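PDB 1JWQ: N-ACETYLMURAMOYL-L-ALANINE AMIDASE CwlV from Paenibacillus polymyxa, which probably hydrolyses the amide bond between N-acetylmuramic acid and L-alanine in cell-wall peptidoglycan through its zinc-dependent catalytic domain, the part present here. Local coordinates for residues F112-D120 with T154-V164; I40-E48 with A169-K179. All blocks are in the same frame, centred on the assembly; numbering follows the deposited sequence.

Contact 1: F112-D120 with T154-V164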
ATOM      1  N   PHE A 112       8.028  -4.645   5.371  1.00 14.18           N
ATOM      2  CA  PHE A 112       6.632  -4.902   5.059  1.00 13.99           C
ATOM      3  C   PHE A 112       6.286  -6.395   4.985  1.00 14.26           C
ATOM      4  O   PHE A 112       5.363  -6.863   5.656  1.00 12.97           O
ATOM      5  CB  PHE A 112       6.308  -4.196   3.736  1.00 13.96           C
ATOM      6  CG  PHE A 112       5.047  -4.661   3.077  1.00 13.77           C
ATOM      7  CD1 PHE A 112       5.067  -5.073   1.747  1.00 11.67           C
ATOM      8  CD2 PHE A 112       3.836  -4.657   3.761  1.00 13.54           C
ATOM      9  CE1 PHE A 112       3.901  -5.472   1.108  1.00 11.39           C
ATOM     10  CE2 PHE A 112       2.664  -5.054   3.127  1.00 10.99           C
ATOM     11  CZ  PHE A 112       2.694  -5.461   1.802  1.00 11.27           C
ATOM     12  N   ALA A 113       7.035  -7.141   4.180  1.00 14.40           N
ATOM     13  CA  ALA A 113       6.777  -8.564   3.998  1.00 15.26           C
ATOM     14  C   ALA A 113       6.720  -9.395   5.283  1.00 14.49           C
ATOM     15  O   ALA A 113       5.749 -10.114   5.518  1.00 15.07           O
ATOM     16  CB  ALA A 113       7.808  -9.155   3.031  1.00 16.42           C
ATOM     17  N   PRO A 114       7.757  -9.317   6.131  1.00 15.15           N
ATOM     18  CA  PRO A 114       7.744 -10.098   7.374  1.00 14.80           C
ATOM     19  C   PRO A 114       6.573  -9.737   8.280  1.00 14.46           C
ATOM     20  O   PRO A 114       6.082 -10.575   9.035  1.00 15.66           O
ATOM     21  CB  PRO A 114       9.086  -9.750   8.015  1.00 15.38           C
ATOM     22  CG  PRO A 114       9.959  -9.458   6.830  1.00 16.80           C
ATOM     23  CD  PRO A 114       9.046  -8.624   5.967  1.00 15.63           C
ATOM     24  N   ALA A 115       6.125  -8.487   8.201  1.00 14.01           N
ATOM     25  CA  ALA A 115       5.014  -8.027   9.026  1.00 14.80           C
ATOM     26  C   ALA A 115       3.688  -8.707   8.688  1.00 13.92           C
ATOM     27  O   ALA A 115       2.863  -8.918   9.572  1.00 12.90           O
ATOM     28  CB  ALA A 115       4.871  -6.506   8.919  1.00 12.52           C
ATOM     29  N   THR A 116       3.466  -9.045   7.421  1.00 14.86           N
ATOM     30  CA  THR A 116       2.215  -9.705   7.058  1.00 15.62           C
ATOM     31  C   THR A 116       2.235 -11.153   7.535  1.00 17.31           C
ATOM     32  O   THR A 116       1.194 -11.725   7.864  1.00 17.43           O
ATOM     33  CB  THR A 116       1.966  -9.707   5.533  1.00 13.69           C
ATOM     34  OG1 THR A 116       2.865 -10.622   4.896  1.00 15.10           O
ATOM     35  CG2 THR A 116       2.163  -8.310   4.955  1.00 12.24           C
ATOM     36  N   GLY A 117       3.429 -11.739   7.571  1.00 19.05           N
ATOM     37  CA  GLY A 117       3.559 -13.120   7.999  1.00 19.20           C
ATOM     38  C   GLY A 117       2.962 -14.069   6.979  1.00 18.82           C
ATOM     39  O   GLY A 117       2.837 -15.266   7.232  1.00 20.75           O
ATOM     40  N   LEU A 118       2.585 -13.534   5.822  1.00 16.16           N
ATOM     41  CA  LEU A 118       2.001 -14.344   4.761  1.00 14.63           C
ATOM     42  C   LEU A 118       3.114 -14.812   3.831  1.00 15.02           C
ATOM     43  O   LEU A 118       4.271 -14.415   3.989  1.00 14.10           O
ATOM     44  CB  LEU A 118       0.975 -13.524   3.980  1.00 14.51           C
ATOM     45  CG  LEU A 118      -0.112 -12.851   4.826  1.00 13.63           C
ATOM     46  CD1 LEU A 118      -0.985 -11.980   3.928  1.00 13.95           C
ATOM     47  CD2 LEU A 118      -0.954 -13.909   5.534  1.00 13.36           C
ATOM     48  N   THR A 119       2.774 -15.655   2.864  1.00 15.74           N
ATOM     49  CA  THR A 119       3.786 -16.151   1.947  1.00 15.84           C
ATOM     50  C   THR A 119       4.447 -14.993   1.215  1.00 17.27           C
ATOM     51  O   THR A 119       3.774 -14.155   0.614  1.00 15.65           O
ATOM     52  CB  THR A 119       3.192 -17.126   0.924  1.00 17.59           C
ATOM     53  OG1 THR A 119       2.642 -18.255   1.614  1.00 16.59           O
ATOM     54  CG2 THR A 119       4.272 -17.603  -0.043  1.00 17.98           C
ATOM     55  N   ASP A 120       5.773 -14.955   1.283  1.00 16.48           N
ATOM     56  CA  ASP A 120       6.549 -13.905   0.642  1.00 15.64           C
ATOM     57  C   ASP A 120       6.644 -14.135  -0.857  1.00 16.67           C
ATOM     58  O   ASP A 120       7.425 -14.968  -1.319  1.00 15.46           O
ATOM     59  CB  ASP A 120       7.950 -13.861   1.250  1.00 17.04           C
ATOM     60  CG  ASP A 120       8.819 -12.786   0.642  1.00 16.26           C
ATOM     61  OD1 ASP A 120       9.982 -12.662   1.069  1.00 18.03           O
ATOM     62  OD2 ASP A 120       8.344 -12.066  -0.260  1.00 15.72           O
ATOM     63  N   THR A 154      -7.789 -12.744   7.590  1.00 16.01           N
ATOM     64  CA  THR A 154      -6.574 -12.196   8.171  1.00 16.16           C
ATOM     65  C   THR A 154      -6.379 -10.727   7.806  1.00 15.63           C
ATOM     66  O   THR A 154      -6.054  -9.912   8.665  1.00 15.20           O
ATOM     67  CB  THR A 154      -5.341 -12.996   7.711  1.00 17.99           C
ATOM     68  OG1 THR A 154      -5.424 -14.332   8.223  1.00 20.21           O
ATOM     69  CG2 THR A 154      -4.062 -12.346   8.209  1.00 19.26           C
ATOM     70  N   LEU A 155      -6.577 -10.385   6.535  1.00 15.09           N
ATOM     71  CA  LEU A 155      -6.400  -9.000   6.114  1.00 14.58           C
ATOM     72  C   LEU A 155      -7.367  -8.056   6.819  1.00 15.81           C
ATOM     73  O   LEU A 155      -7.062  -6.878   7.004  1.00 15.25           O
ATOM     74  CB  LEU A 155      -6.546  -8.866   4.592  1.00 14.52           C
ATOM     75  CG  LEU A 155      -5.210  -8.733   3.844  1.00 15.81           C
ATOM     76  CD1 LEU A 155      -4.392 -10.006   4.022  1.00 18.96           C
ATOM     77  CD2 LEU A 155      -5.461  -8.460   2.369  1.00 17.29           C
ATOM     78  N   PHE A 156      -8.529  -8.566   7.217  1.00 16.29           N
ATOM     79  CA  PHE A 156      -9.487  -7.722   7.915  1.00 17.07           C
ATOM     80  C   PHE A 156      -9.419  -7.883   9.424  1.00 17.65           C
ATOM     81  O   PHE A 156     -10.327  -7.471  10.144  1.00 18.95           O
ATOM     82  CB  PHE A 156     -10.907  -7.963   7.403  1.00 17.24           C
ATOM     83  CG  PHE A 156     -11.192  -7.267   6.106  1.00 17.44           C
ATOM     84  CD1 PHE A 156     -10.781  -7.817   4.898  1.00 17.30           C
ATOM     85  CD2 PHE A 156     -11.808  -6.022   6.097  1.00 19.40           C
ATOM     86  CE1 PHE A 156     -10.976  -7.133   3.698  1.00 16.53           C
ATOM     87  CE2 PHE A 156     -12.008  -5.328   4.903  1.00 19.19           C
ATOM     88  CZ  PHE A 156     -11.590  -5.885   3.704  1.00 18.80           C
ATOM     89  N   ASP A 157      -8.330  -8.478   9.894  1.00 19.19           N
ATOM     90  CA  ASP A 157      -8.110  -8.656  11.323  1.00 20.57           C
ATOM     91  C   ASP A 157      -7.373  -7.409  11.809  1.00 20.31           C
ATOM     92  O   ASP A 157      -6.347  -7.025  11.246  1.00 17.62           O
ATOM     93  CB  ASP A 157      -7.267  -9.908  11.586  1.00 22.11           C
ATOM     94  CG  ASP A 157      -6.917 -10.080  13.057  1.00 25.52           C
ATOM     95  OD1 ASP A 157      -5.959  -9.429  13.531  1.00 24.43           O
ATOM     96  OD2 ASP A 157      -7.607 -10.861  13.742  1.00 26.99           O
ATOM     97  N   GLU A 158      -7.904  -6.777  12.849  1.00 20.42           N
ATOM     98  CA  GLU A 158      -7.303  -5.563  13.390  1.00 23.52           C
ATOM     99  C   GLU A 158      -5.840  -5.664  13.777  1.00 21.94           C
ATOM    100  O   GLU A 158      -5.053  -4.776  13.452  1.00 20.81           O
ATOM    101  CB  GLU A 158      -8.115  -5.062  14.588  1.00 27.87           C
ATOM    102  CG  GLU A 158      -9.160  -4.045  14.190  1.00 34.92           C
ATOM    103  CD  GLU A 158      -8.542  -2.862  13.468  1.00 37.89           C
ATOM    104  OE1 GLU A 158      -8.344  -1.801  14.103  1.00 38.94           O
ATOM    105  OE2 GLU A 158      -8.242  -3.003  12.264  1.00 42.48           O
ATOM    106  N   ASP A 159      -5.467  -6.734  14.470  1.00 21.12           N
ATOM    107  CA  ASP A 159      -4.083  -6.895  14.890  1.00 21.89           C
ATOM    108  C   ASP A 159      -3.162  -7.030  13.684  1.00 19.56           C
ATOM    109  O   ASP A 159      -2.069  -6.468  13.664  1.00 19.24           O
ATOM    110  CB  ASP A 159      -3.938  -8.106  15.814  1.00 24.46           C
ATOM    111  CG  ASP A 159      -4.774  -7.973  17.072  1.00 28.87           C
ATOM    112  OD1 ASP A 159      -4.830  -6.856  17.631  1.00 28.99           O
ATOM    113  OD2 ASP A 159      -5.368  -8.983  17.508  1.00 32.77           O
ATOM    114  N   PHE A 160      -3.613  -7.776  12.683  1.00 19.27           N
ATOM    115  CA  PHE A 160      -2.844  -7.969  11.458  1.00 16.75           C
ATOM    116  C   PHE A 160      -2.571  -6.609  10.828  1.00 14.92           C
ATOM    117  O   PHE A 160      -1.429  -6.278  10.510  1.00 15.25           O
ATOM    118  CB  PHE A 160      -3.634  -8.833  10.467  1.00 16.66           C
ATOM    119  CG  PHE A 160      -3.034  -8.883   9.085  1.00 14.73           C
ATOM    120  CD1 PHE A 160      -1.999  -9.765   8.789  1.00 14.27           C
ATOM    121  CD2 PHE A 160      -3.497  -8.033   8.083  1.00 14.22           C
ATOM    122  CE1 PHE A 160      -1.433  -9.798   7.513  1.00 11.80           C
ATOM    123  CE2 PHE A 160      -2.935  -8.059   6.804  1.00 12.38           C
ATOM    124  CZ  PHE A 160      -1.902  -8.945   6.523  1.00 14.35           C
ATOM    125  N   GLN A 161      -3.629  -5.822  10.657  1.00 13.80           N
ATOM    126  CA  GLN A 161      -3.506  -4.498  10.054  1.00 15.40           C
ATOM    127  C   GLN A 161      -2.529  -3.607  10.807  1.00 15.11           C
ATOM    128  O   GLN A 161      -1.691  -2.944  10.201  1.00 13.34           O
ATOM    129  CB  GLN A 161      -4.874  -3.816   9.980  1.00 14.33           C
ATOM    130  CG  GLN A 161      -5.909  -4.616   9.209  1.00 13.84           C
ATOM    131  CD  GLN A 161      -7.176  -3.834   8.920  1.00 13.85           C
ATOM    132  OE1 GLN A 161      -7.418  -2.780   9.509  1.00 13.54           O
ATOM    133  NE2 GLN A 161      -8.001  -4.357   8.018  1.00 13.23           N
ATOM    134  N   ASN A 162      -2.631  -3.591  12.130  1.00 15.73           N
ATOM    135  CA  ASN A 162      -1.741  -2.759  12.927  1.00 14.80           C
ATOM    136  C   ASN A 162      -0.284  -3.162  12.767  1.00 14.68           C
ATOM    137  O   ASN A 162       0.596  -2.312  12.665  1.00 13.80           O
ATOM    138  CB  ASN A 162      -2.139  -2.818  14.404  1.00 16.05           C
ATOM    139  CG  ASN A 162      -3.449  -2.108  14.673  1.00 17.82           C
ATOM    140  OD1 ASN A 162      -3.693  -1.022  14.143  1.00 18.23           O
ATOM    141  ND2 ASN A 162      -4.294  -2.706  15.507  1.00 18.32           N
ATOM    142  N   ARG A 163      -0.041  -4.466  12.743  1.00 16.09           N
ATOM    143  CA  ARG A 163       1.305  -4.998  12.598  1.00 16.96           C
ATOM    144  C   ARG A 163       1.874  -4.646  11.222  1.00 15.13           C
ATOM    145  O   ARG A 163       3.021  -4.212  11.095  1.00 13.85           O
ATOM    146  CB  ARG A 163       1.266  -6.514  12.770  1.00 19.46           C
ATOM    147  CG  ARG A 163       2.618  -7.175  12.726  1.00 26.46           C
ATOM    148  CD  ARG A 163       2.466  -8.624  12.335  1.00 31.04           C
ATOM    149  NE  ARG A 163       1.295  -9.245  12.946  1.00 35.12           N
ATOM    150  CZ  ARG A 163       0.608 -10.228  12.379  1.00 36.30           C
ATOM    151  NH1 ARG A 163       0.975 -10.687  11.189  1.00 33.90           N
ATOM    152  NH2 ARG A 163      -0.423 -10.771  13.011  1.00 37.60           N
ATOM    153  N   VAL A 164       1.054  -4.834  10.195  1.00 13.70           N
ATOM    154  CA  VAL A 164       1.458  -4.552   8.825  1.00 12.35           C
ATOM    155  C   VAL A 164       1.634  -3.056   8.604  1.00 11.11           C
ATOM    156  O   VAL A 164       2.559  -2.634   7.916  1.00 10.61           O
ATOM    157  CB  VAL A 164       0.422  -5.114   7.830  1.00 12.80           C
ATOM    158  CG1 VAL A 164       0.772  -4.697   6.407  1.00 12.11           C
ATOM    159  CG2 VAL A 164       0.394  -6.635   7.934  1.00 12.80           C
TER

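Contact 2: I40-E48 with A169-K179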
ATOM      1  N   ILE A  40       0.708   6.328  12.381  1.00 13.92           N
ATOM      2  CA  ILE A  40       2.042   5.969  12.844  1.00 14.16           C
ATOM      3  C   ILE A  40       3.085   6.987  12.391  1.00 15.16           C
ATOM      4  O   ILE A  40       3.885   7.458  13.194  1.00 15.18           O
ATOM      5  CB  ILE A  40       2.452   4.571  12.328  1.00 13.14           C
ATOM      6  CG1 ILE A  40       1.501   3.515  12.895  1.00 13.09           C
ATOM      7  CG2 ILE A  40       3.889   4.258  12.728  1.00 11.37           C
ATOM      8  CD1 ILE A  40       1.647   2.154  12.250  1.00 13.24           C
ATOM      9  N   LEU A  41       3.067   7.330  11.106  1.00 14.84           N
ATOM     10  CA  LEU A  41       4.033   8.278  10.566  1.00 15.80           C
ATOM     11  C   LEU A  41       3.822   9.712  11.044  1.00 17.49           C
ATOM     12  O   LEU A  41       4.760  10.511  11.039  1.00 16.92           O
ATOM     13  CB  LEU A  41       4.022   8.236   9.035  1.00 15.45           C
ATOM     14  CG  LEU A  41       4.464   6.914   8.399  1.00 16.17           C
ATOM     15  CD1 LEU A  41       4.416   7.035   6.881  1.00 14.66           C
ATOM     16  CD2 LEU A  41       5.871   6.560   8.854  1.00 15.91           C
ATOM     17  N   LYS A  42       2.598  10.037  11.449  1.00 17.32           N
ATOM     18  CA  LYS A  42       2.283  11.380  11.927  1.00 20.09           C
ATOM     19  C   LYS A  42       3.100  11.739  13.167  1.00 21.56           C
ATOM     20  O   LYS A  42       3.338  12.918  13.441  1.00 22.63           O
ATOM     21  CB  LYS A  42       0.792  11.489  12.239  1.00 20.12           C
ATOM     22  N   GLN A  43       3.527  10.723  13.909  1.00 21.54           N
ATOM     23  CA  GLN A  43       4.310  10.940  15.121  1.00 23.00           C
ATOM     24  C   GLN A  43       5.734  11.401  14.810  1.00 22.05           C
ATOM     25  O   GLN A  43       6.452  11.854  15.703  1.00 21.82           O
ATOM     26  CB  GLN A  43       4.369   9.659  15.959  1.00 25.68           C
ATOM     27  CG  GLN A  43       3.022   9.001  16.206  1.00 32.17           C
ATOM     28  CD  GLN A  43       3.060   8.014  17.357  1.00 35.95           C
ATOM     29  OE1 GLN A  43       4.050   7.305  17.555  1.00 38.64           O
ATOM     30  NE2 GLN A  43       1.971   7.953  18.118  1.00 38.82           N
ATOM     31  N   ASN A  44       6.137  11.285  13.547  1.00 20.67           N
ATOM     32  CA  ASN A  44       7.477  11.687  13.129  1.00 19.16           C
ATOM     33  C   ASN A  44       7.468  13.114  12.585  1.00 20.14           C
ATOM     34  O   ASN A  44       6.943  13.371  11.502  1.00 19.45           O
ATOM     35  CB  ASN A  44       7.998  10.739  12.049  1.00 18.17           C
ATOM     36  CG  ASN A  44       9.493  10.860  11.839  1.00 18.95           C
ATOM     37  OD1 ASN A  44      10.064  11.944  11.958  1.00 16.68           O
ATOM     38  ND2 ASN A  44      10.136   9.746  11.509  1.00 16.12           N
ATOM     39  N   PRO A  45       8.064  14.065  13.326  1.00 20.46           N
ATOM     40  CA  PRO A  45       8.106  15.464  12.892  1.00 19.35           C
ATOM     41  C   PRO A  45       8.950  15.736  11.641  1.00 19.19           C
ATOM     42  O   PRO A  45       8.874  16.817  11.064  1.00 18.82           O
ATOM     43  CB  PRO A  45       8.637  16.190  14.131  1.00 21.10           C
ATOM     44  CG  PRO A  45       9.547  15.180  14.741  1.00 20.54           C
ATOM     45  CD  PRO A  45       8.746  13.895  14.623  1.00 20.77           C
ATOM     46  N   LYS A  46       9.747  14.760  11.224  1.00 19.82           N
ATOM     47  CA  LYS A  46      10.581  14.924  10.039  1.00 20.52           C
ATOM     48  C   LYS A  46       9.794  14.577   8.781  1.00 20.70           C
ATOM     49  O   LYS A  46      10.287  14.735   7.662  1.00 21.50           O
ATOM     50  CB  LYS A  46      11.814  14.023  10.121  1.00 21.88           C
ATOM     51  CG  LYS A  46      12.759  14.346  11.268  1.00 25.24           C
ATOM     52  CD  LYS A  46      13.953  13.409  11.260  1.00 27.49           C
ATOM     53  CE  LYS A  46      14.894  13.685  12.423  1.00 29.35           C
ATOM     54  NZ  LYS A  46      16.071  12.772  12.382  1.00 33.81           N
ATOM     55  N   LEU A  47       8.568  14.108   8.971  1.00 19.38           N
ATOM     56  CA  LEU A  47       7.721  13.716   7.850  1.00 18.50           C
ATOM     57  C   LEU A  47       6.435  14.513   7.715  1.00 18.43           C
ATOM     58  O   LEU A  47       5.868  14.993   8.694  1.00 18.75           O
ATOM     59  CB  LEU A  47       7.350  12.236   7.969  1.00 18.54           C
ATOM     60  CG  LEU A  47       8.474  11.199   7.946  1.00 18.27           C
ATOM     61  CD1 LEU A  47       7.875   9.820   8.185  1.00 17.54           C
ATOM     62  CD2 LEU A  47       9.205  11.246   6.605  1.00 19.23           C
ATOM     63  N   GLU A  48       5.981  14.636   6.475  1.00 17.40           N
ATOM     64  CA  GLU A  48       4.738  15.314   6.161  1.00 18.38           C
ATOM     65  C   GLU A  48       3.957  14.261   5.388  1.00 17.41           C
ATOM     66  O   GLU A  48       4.230  14.016   4.216  1.00 17.15           O
ATOM     67  CB  GLU A  48       5.000  16.539   5.285  1.00 20.97           C
ATOM     68  CG  GLU A  48       3.745  17.281   4.877  1.00 23.55           C
ATOM     69  CD  GLU A  48       4.049  18.572   4.142  1.00 28.06           C
ATOM     70  OE1 GLU A  48       3.102  19.181   3.608  1.00 29.47           O
ATOM     71  OE2 GLU A  48       5.232  18.978   4.106  1.00 29.27           O
ATOM     72  N   ALA A 169       5.142   1.483   7.654  1.00 12.32           N
ATOM     73  CA  ALA A 169       5.684   2.723   8.191  1.00 13.42           C
ATOM     74  C   ALA A 169       7.203   2.607   8.314  1.00 12.32           C
ATOM     75  O   ALA A 169       7.926   3.532   7.960  1.00 12.87           O
ATOM     76  CB  ALA A 169       5.056   3.025   9.558  1.00 11.11           C
ATOM     77  N   ASP A 170       7.684   1.470   8.810  1.00 13.74           N
ATOM     78  CA  ASP A 170       9.123   1.264   8.961  1.00 13.27           C
ATOM     79  C   ASP A 170       9.820   1.326   7.600  1.00 13.38           C
ATOM     80  O   ASP A 170      10.887   1.921   7.468  1.00 12.39           O
ATOM     81  CB  ASP A 170       9.409  -0.083   9.628  1.00 12.56           C
ATOM     82  CG  ASP A 170       9.061  -0.092  11.106  1.00 12.84           C
ATOM     83  OD1 ASP A 170       9.070  -1.185  11.710  1.00 12.74           O
ATOM     84  OD2 ASP A 170       8.783   0.988  11.665  1.00 14.76           O
ATOM     85  N   GLY A 171       9.213   0.711   6.591  1.00 12.12           N
ATOM     86  CA  GLY A 171       9.800   0.734   5.264  1.00 12.16           C
ATOM     87  C   GLY A 171      10.041   2.161   4.800  1.00 11.59           C
ATOM     88  O   GLY A 171      11.084   2.478   4.230  1.00 12.65           O
ATOM     89  N   ILE A 172       9.070   3.030   5.057  1.00 11.64           N
ATOM     90  CA  ILE A 172       9.168   4.433   4.666  1.00 11.83           C
ATOM     91  C   ILE A 172      10.185   5.175   5.524  1.00 11.32           C
ATOM     92  O   ILE A 172      11.031   5.912   5.014  1.00 10.78           O
ATOM     93  CB  ILE A 172       7.799   5.127   4.799  1.00 11.83           C
ATOM     94  CG1 ILE A 172       6.836   4.545   3.760  1.00 11.68           C
ATOM     95  CG2 ILE A 172       7.951   6.636   4.635  1.00 10.69           C
ATOM     96  CD1 ILE A 172       5.373   4.849   4.029  1.00 10.50           C
ATOM     97  N   THR A 173      10.095   4.968   6.830  1.00 12.38           N
ATOM     98  CA  THR A 173      10.998   5.612   7.772  1.00 12.40           C
ATOM     99  C   THR A 173      12.447   5.217   7.517  1.00 13.50           C
ATOM    100  O   THR A 173      13.337   6.067   7.505  1.00 15.32           O
ATOM    101  CB  THR A 173      10.626   5.241   9.212  1.00 12.38           C
ATOM    102  OG1 THR A 173       9.275   5.641   9.463  1.00 13.52           O
ATOM    103  CG2 THR A 173      11.552   5.938  10.202  1.00 11.37           C
ATOM    104  N   GLU A 174      12.680   3.925   7.315  1.00 12.21           N
ATOM    105  CA  GLU A 174      14.029   3.436   7.066  1.00 13.61           C
ATOM    106  C   GLU A 174      14.577   3.965   5.750  1.00 14.00           C
ATOM    107  O   GLU A 174      15.715   4.418   5.690  1.00 13.58           O
ATOM    108  CB  GLU A 174      14.050   1.905   7.046  1.00 14.86           C
ATOM    109  CG  GLU A 174      13.769   1.246   8.386  1.00 12.63           C
ATOM    110  CD  GLU A 174      14.938   1.329   9.351  1.00 15.21           C
ATOM    111  OE1 GLU A 174      16.040   1.753   8.935  1.00 15.10           O
ATOM    112  OE2 GLU A 174      14.755   0.953  10.528  1.00 15.32           O
ATOM    113  N   TYR A 175      13.769   3.912   4.695  1.00 13.66           N
ATOM    114  CA  TYR A 175      14.221   4.387   3.391  1.00 13.55           C
ATOM    115  C   TYR A 175      14.544   5.874   3.399  1.00 14.14           C
ATOM    116  O   TYR A 175      15.551   6.300   2.831  1.00 15.80           O
ATOM    117  CB  TYR A 175      13.170   4.124   2.309  1.00 13.89           C
ATOM    118  CG  TYR A 175      13.650   4.544   0.935  1.00 13.31           C
ATOM    119  CD1 TYR A 175      14.651   3.827   0.280  1.00 16.72           C
ATOM    120  CD2 TYR A 175      13.143   5.686   0.313  1.00 15.09           C
ATOM    121  CE1 TYR A 175      15.141   4.238  -0.963  1.00 16.17           C
ATOM    122  CE2 TYR A 175      13.625   6.108  -0.930  1.00 15.09           C
ATOM    123  CZ  TYR A 175      14.624   5.376  -1.559  1.00 17.00           C
ATOM    124  OH  TYR A 175      15.104   5.783  -2.784  1.00 16.20           O
ATOM    125  N   LEU A 176      13.686   6.662   4.037  1.00 13.88           N
ATOM    126  CA  LEU A 176      13.882   8.104   4.099  1.00 12.94           C
ATOM    127  C   LEU A 176      14.885   8.508   5.172  1.00 15.53           C
ATOM    128  O   LEU A 176      15.217   9.684   5.309  1.00 15.11           O
ATOM    129  CB  LEU A 176      12.544   8.805   4.331  1.00 12.86           C
ATOM    130  CG  LEU A 176      11.594   8.722   3.133  1.00 12.87           C
ATOM    131  CD1 LEU A 176      10.287   9.429   3.464  1.00 11.94           C
ATOM    132  CD2 LEU A 176      12.257   9.360   1.913  1.00 14.61           C
ATOM    133  N   ASP A 177      15.361   7.520   5.924  1.00 15.39           N
ATOM    134  CA  ASP A 177      16.350   7.743   6.970  1.00 17.73           C
ATOM    135  C   ASP A 177      15.940   8.865   7.921  1.00 18.22           C
ATOM    136  O   ASP A 177      16.692   9.812   8.153  1.00 19.06           O
ATOM    137  CB  ASP A 177      17.707   8.043   6.319  1.00 20.29           C
ATOM    138  CG  ASP A 177      18.856   8.020   7.308  1.00 23.16           C
ATOM    139  OD1 ASP A 177      18.811   7.220   8.268  1.00 21.23           O
ATOM    140  OD2 ASP A 177      19.815   8.793   7.110  1.00 23.26           O
ATOM    141  N   VAL A 178      14.735   8.751   8.470  1.00 18.56           N
ATOM    142  CA  VAL A 178      14.228   9.747   9.408  1.00 18.49           C
ATOM    143  C   VAL A 178      13.887   9.115  10.755  1.00 19.60           C
ATOM    144  O   VAL A 178      12.943   9.532  11.425  1.00 20.86           O
ATOM    145  CB  VAL A 178      12.970  10.460   8.856  1.00 18.41           C
ATOM    146  CG1 VAL A 178      13.355  11.362   7.690  1.00 18.03           C
ATOM    147  CG2 VAL A 178      11.933   9.431   8.411  1.00 16.64           C
ATOM    148  N   LYS A 179      14.662   8.109  11.150  1.00 19.06           N
ATOM    149  CA  LYS A 179      14.437   7.437  12.424  1.00 21.12           C
ATOM    150  C   LYS A 179      14.698   8.381  13.595  1.00 22.00           C
ATOM    151  O   LYS A 179      15.275   9.466  13.362  1.00 22.55           O
ATOM    152  CB  LYS A 179      15.341   6.207  12.538  1.00 22.31           C
ATOM    153  CG  LYS A 179      14.940   5.068  11.612  1.00 24.58           C
ATOM    154  CD  LYS A 179      15.901   3.891  11.694  1.00 26.54           C
ATOM    155  CE  LYS A 179      17.203   4.174  10.961  1.00 27.92           C
ATOM    156  NZ  LYS A 179      18.034   2.942  10.843  1.00 28.16           N
TER
HETATM  157  O   HOH W   1       8.519   7.410  11.389  1.00 16.59           O
HETATM  158  O   HOH W   2      12.090  11.490  13.929  1.00 37.10           O

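Contact 1: F112-D120 with T154-V164
Two antiparallel helices on one face of the mixed six-stranded sheet of the open alpha-beta-alpha fold pack here, the C-terminal end of helix 102-116 against the first turns of helix 158-176, with Ala115 and Val164 facing each other. The segment axes of 112-116 and 158-164 approach to 9.0 Å at 163°, and the CA atoms of Ala115 and Val164 are 5.0 Å apart. Ala115 CB lies 3.7 Å from Arg163 O, so the backbones come close beside this small side chain. Val164 uses both methyls: its CG1 meets the Phe112 ring at the edge, 3.8 Å from Phe112 CE2, while its CG2 rests against Thr116, 3.8 Å from Thr116 CG2. Val164 CG2 also lies over one face of the Phe160 ring, offset toward the rim. Phe160 has CG anti to its backbone N (chi1 170°), which carries the ring across to Thr116; Thr116 O sits in the ring plane at the edge, 3.3 Å from Phe160 CE1. Leu118 CD1 fills the corner between Phe160 CZ and Leu155 CD1, 3.9 Å from the latter. At the solvent side Arg163, bent at chi3 (-39°), turns NH1 back to Ala115 O at 3.1 Å, although that oxygen is less certainly placed. Thr116 OG1 accepts from Leu118 N, an ST turn at the helix exit, and donates to Ala113 O; the hydroxyl is also hydrogen-bonded to Thr92 OG1. On the sheet side Phe112, Thr116 and Phe160 all touch Val143 of strand 138-145, Leu118 reaches Thr92 of strand 92-96, and Leu155 packs on Phe29 of helix 26-42.

Contact 2: I40-E48 with A169-K179
An Asx turn at Asn44, in the connection between helix 26-42 and edge strand 47-51, docks on the C-terminal end of helix 158-176, which closes in a Schellman motif at Asp177. Asn44 works with both ends of its amide. OD1 accepts from Lys46 N at 2.9 Å, and ND2 donates to Val178 O at 2.8 Å with an N-H...O angle of 165°. That acceptor lies only 8° out of the amide plane, whereas the donor is tilted 33° from the carbonyl plane of Val178. One water accepts a hydrogen bond from Asn44 ND2 and donates one to Thr173 OG1; a second donates to both OD1 and Val178 O. Around this polar centre the packing is apolar. Val178 CG2, set between its own backbone N and carbonyl carbon, faces Leu47 CD2 at 3.7 Å, and Leu176 CD1 also meets Leu47 CD2. Lys46, extended beyond CG, runs past Val178 in the opposite sense, its CB 3.9 Å from Val178 CG1. Earlier in helix 158-176, against the last turn of helix 26-42, Ala169 CB lies 3.6 Å from Ile40 CG2 and also touches Leu41 CD2, while Leu41 CD1 touches Ile172 CD1, the two side chains crossing at about a right angle. With two direct bonds and two waters engaging it, the Asn44 amide is fixed in rotation, tying the turn to the chain terminus beside a hydrophobic seam.

Overall arrangement
Helix 158-176 is the element common to both contacts: contact 1 uses its opening turns and contact 2 its closing ones, with centres 19 Å apart and nearest atoms about 5 Å apart, so the two do not touch. In sequence order, 40-48 comes first, then 112-120, 154-164 and 169-179, which places both segments of contact 1 between those of contact 2. The helix is thereby joined to helix 102-116 through contact 1 and to helix 26-42 and edge strand 47-51 through contact 2. Contact 1 is nearer the metal: the side chain of Leu155, at the end of helix 149-155, is about 10 Å from the zinc ion, whereas contact 2 lies away from that site.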